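Polyketide biosynthesis cytochrome P450 PksS (Bacillus subtilis, PDB 4YZR) is a heme-dependent cytochrome P450 monooxygenase that acts on dihydrobacillaene in the biosynthesis of the antibiotic polyketide bacillaene. Local coordinates at residues 242-247 against 388-393. Residues are numbered along the deposited sequence; the frame is centred on the assembly and turned at random. Where two conformers were deposited one is given.
Sequences GLETTV and RKNVFL. With HEM (protoporphyrin IX containing Fe), chain C.
E244 lays its carboxylate over one face of the R388 guanidinium, the two planes only 13° apart. E244 OE1 sits 3.2 Å above the guanidinium plane, over its centre; from there no N-H points at it, and the salt bridge (3.4 Å to R388 NH1) is one of charge. With CG anti to the backbone N (chi1 170°) and an extended chain beyond it, glutamate is long enough to carry its charge from the helix to the loop, while R388, bent at chi3 (74°), brings its guanidinium flat against the carboxylate. A water donates to both E244 OE1 and L393 O, tying the carboxylate to the loop backbone.

Next to the ion pair, L393 turns its methyls to the helix: CD1 lies 3.8 Å from E244 OE2, and CD2 meets T245 CG2. T245 was deposited in two conformers, so the short 3.4 Å between L393 CD2 and T245 CG2 is doubtful; in this conformer threonine's other branch, OG1, makes a weak hydrogen bond to A241 O. N390 shapes the loop, its OD1 accepting from F392 N in the carbonyl plane and from L393 N above it, an Asx turn within an Asx motif.

T245 also touches a bound histidine. The sequence A241-G242-L243-E244-T245-T246 fits the P450 I-helix motif (A/G)-G-x-(D/E)-T-(T/S), which in this family lies over the heme at the oxygen-binding site; loop 388-393 packs on it at E244 and T245.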
loop_
_atom_site.group_PDB
_atom_site.type_symbol
_atom_site.label_atom_id
_atom_site.label_comp_id
_atom_site.label_asym_id
_atom_site.label_seq_id
_atom_site.Cartn_x
_atom_site.Cartn_y
_atom_site.Cartn_z
ATOM N N GLY A 242 -2.265 6.333 -1.286
ATOM C CA GLY A 242 -3.338 6.286 -2.207
ATOM C C GLY A 242 -3.030 5.991 -3.630
ATOM O O GLY A 242 -3.921 5.743 -4.475
ATOM N N LEU A 243 -1.764 6.076 -3.968
ATOM C CA LEU A 243 -1.254 5.869 -5.271
ATOM C C LEU A 243 -0.693 4.487 -5.649
ATOM O O LEU A 243 -1.353 3.741 -6.393
ATOM C CB LEU A 243 -0.330 6.981 -5.708
ATOM C CG LEU A 243 -1.035 8.340 -5.770
ATOM C CD1 LEU A 243 -0.102 9.429 -6.224
ATOM C CD2 LEU A 243 -2.320 8.318 -6.666
ATOM N N GLU A 244 0.471 4.091 -5.188
ATOM C CA GLU A 244 1.202 2.992 -5.884
ATOM C C GLU A 244 0.643 1.749 -5.187
ATOM O O GLU A 244 0.369 0.735 -5.849
ATOM C CB GLU A 244 2.717 3.096 -5.776
ATOM C CG GLU A 244 3.505 1.876 -6.272
ATOM C CD GLU A 244 5.003 2.158 -6.324
ATOM O OE1 GLU A 244 5.708 1.253 -6.820
ATOM O OE2 GLU A 244 5.487 3.164 -5.798
ATOM N N THR A 245 0.477 1.728 -3.906
ATOM C CA THR A 245 0.096 0.520 -3.237
ATOM C C THR A 245 -1.382 0.125 -3.547
ATOM O O THR A 245 -1.710 -1.043 -3.809
ATOM C CB THR A 245 0.490 0.580 -1.755
ATOM O OG1 THR A 245 -0.045 1.780 -1.166
ATOM C CG2 THR A 245 1.886 0.509 -1.689
ATOM N N THR A 246 -2.252 1.135 -3.675
ATOM C CA THR A 246 -3.639 0.862 -4.080
ATOM C C THR A 246 -3.703 0.426 -5.538
ATOM O O THR A 246 -4.419 -0.486 -5.861
ATOM C CB THR A 246 -4.432 2.198 -3.857
ATOM O OG1 THR A 246 -4.322 2.586 -2.447
ATOM C CG2 THR A 246 -5.818 1.997 -4.101
ATOM N N VAL A 247 -2.908 1.080 -6.402
ATOM C CA VAL A 247 -2.725 0.607 -7.775
ATOM C C VAL A 247 -2.365 -0.843 -7.774
ATOM O O VAL A 247 -2.880 -1.620 -8.620
ATOM C CB VAL A 247 -1.648 1.490 -8.454
ATOM C CG1 VAL A 247 -1.273 0.921 -9.812
ATOM C CG2 VAL A 247 -2.169 2.918 -8.619
ATOM N N ARG A 388 7.639 -4.447 -11.319
ATOM C CA ARG A 388 8.501 -3.312 -10.985
ATOM C C ARG A 388 9.559 -3.746 -9.974
ATOM O O ARG A 388 9.392 -4.692 -9.217
ATOM C CB ARG A 388 7.695 -2.221 -10.364
ATOM C CG ARG A 388 6.726 -1.655 -11.404
ATOM C CD ARG A 388 5.751 -0.680 -10.825
ATOM N NE ARG A 388 6.341 0.612 -10.519
ATOM C CZ ARG A 388 5.618 1.658 -10.111
ATOM N NH1 ARG A 388 4.305 1.563 -9.868
ATOM N NH2 ARG A 388 6.230 2.804 -9.874
ATOM N N LYS A 389 10.741 -3.111 -10.002
ATOM C CA LYS A 389 11.762 -3.313 -9.046
ATOM C C LYS A 389 11.410 -2.518 -7.820
ATOM O O LYS A 389 11.464 -1.328 -7.812
ATOM C CB LYS A 389 13.052 -2.828 -9.641
ATOM C CG LYS A 389 14.310 -3.093 -8.775
ATOM C CD LYS A 389 15.590 -2.388 -9.344
ATOM C CE LYS A 389 16.811 -2.564 -8.441
ATOM N NZ LYS A 389 16.995 -3.960 -7.927
ATOM N N ASN A 390 11.013 -3.182 -6.812
ATOM C CA ASN A 390 10.697 -2.569 -5.505
ATOM C C ASN A 390 10.686 -3.726 -4.544
ATOM O O ASN A 390 9.814 -4.618 -4.809
ATOM C CB ASN A 390 9.366 -1.803 -5.536
ATOM C CG ASN A 390 9.120 -0.955 -4.275
ATOM O OD1 ASN A 390 9.315 -1.377 -3.132
ATOM N ND2 ASN A 390 8.774 0.291 -4.516
ATOM N N VAL A 391 11.459 -3.628 -3.488
ATOM C CA VAL A 391 11.629 -4.643 -2.442
ATOM C C VAL A 391 10.263 -4.821 -1.664
ATOM O O VAL A 391 9.949 -5.953 -1.269
ATOM C CB VAL A 391 12.736 -4.120 -1.348
ATOM C CG1 VAL A 391 12.737 -4.912 -0.072
ATOM C CG2 VAL A 391 14.141 -3.981 -1.918
ATOM N N PHE A 392 9.652 -3.720 -1.324
ATOM C CA PHE A 392 8.578 -3.699 -0.352
ATOM C C PHE A 392 7.278 -3.752 -1.036
ATOM O O PHE A 392 6.318 -4.330 -0.441
ATOM C CB PHE A 392 8.699 -2.453 0.516
ATOM C CG PHE A 392 9.971 -2.387 1.300
ATOM C CD1 PHE A 392 10.142 -3.155 2.453
ATOM C CD2 PHE A 392 10.994 -1.652 0.871
ATOM C CE1 PHE A 392 11.324 -3.099 3.169
ATOM C CE2 PHE A 392 12.214 -1.591 1.582
ATOM C CZ PHE A 392 12.346 -2.360 2.688
ATOM N N LEU A 393 7.088 -3.081 -2.127
ATOM C CA LEU A 393 5.811 -2.983 -2.851
ATOM C C LEU A 393 5.786 -3.865 -4.071
ATOM O O LEU A 393 6.529 -3.497 -5.093
ATOM C CB LEU A 393 5.588 -1.560 -3.242
ATOM C CG LEU A 393 5.801 -0.461 -2.196
ATOM C CD1 LEU A 393 5.572 0.968 -2.759
ATOM C CD2 LEU A 393 4.975 -0.787 -0.966
HETATM C CHA HEM C . -0.359 2.183 6.961
HETATM C CHB HEM C . -1.075 -1.201 3.586
HETATM C CHC HEM C . -3.818 1.922 1.062
HETATM C CHD HEM C . -2.950 5.294 4.363
HETATM C C1A HEM C . -0.291 1.000 6.263
HETATM C C2A HEM C . 0.374 -0.249 6.659
HETATM C C3A HEM C . 0.220 -1.130 5.703
HETATM C C4A HEM C . -0.643 -0.524 4.685
HETATM C CMA HEM C . 0.817 -2.477 5.612
HETATM C CAA HEM C . 1.243 -0.400 7.914
HETATM C CBA HEM C . 2.647 -0.081 7.672
HETATM C CGA HEM C . 3.670 -0.251 8.877
HETATM O O1A HEM C . 4.887 -0.108 8.509
HETATM O O2A HEM C . 3.164 -0.536 9.897
HETATM C C1B HEM C . -1.878 -0.640 2.595
HETATM C C2B HEM C . -2.401 -1.314 1.453
HETATM C C3B HEM C . -3.171 -0.477 0.716
HETATM C C4B HEM C . -3.132 0.792 1.443
HETATM C CMB HEM C . -2.104 -2.719 1.192
HETATM C CAB HEM C . -3.909 -0.656 -0.522
HETATM C CBB HEM C . -4.256 -1.823 -0.936
HETATM C C1C HEM C . -3.888 3.122 1.718
HETATM C C2C HEM C . -4.570 4.297 1.341
HETATM C C3C HEM C . -4.325 5.287 2.295
HETATM C C4C HEM C . -3.437 4.691 3.241
HETATM C CMC HEM C . -5.520 4.311 0.173
HETATM C CAC HEM C . -4.819 6.653 2.345
HETATM C CBC HEM C . -5.146 7.334 1.308
HETATM C C1D HEM C . -2.158 4.780 5.362
HETATM C C2D HEM C . -1.647 5.536 6.480
HETATM C C3D HEM C . -0.934 4.638 7.221
HETATM C C4D HEM C . -1.014 3.322 6.558
HETATM C CMD HEM C . -1.933 6.985 6.808
HETATM C CAD HEM C . -0.219 4.882 8.526
HETATM C CBD HEM C . -1.092 4.637 9.717
HETATM C CGD HEM C . -0.459 4.977 11.102
HETATM O O1D HEM C . 0.773 5.080 11.120
HETATM O O2D HEM C . -1.256 5.051 12.057
HETATM N NA HEM C . -0.960 0.734 5.111
HETATM N NB HEM C . -2.392 0.636 2.574
HETATM N NC HEM C . -3.225 3.376 2.887
HETATM N ND HEM C . -1.759 3.465 5.395
HETATM FE FE HEM C . -2.136 2.045 4.038
HETATM O O HOH W 1 5.291 -1.378 -7.182
HETATM O O HOH W 2 4.927 5.186 -7.997
#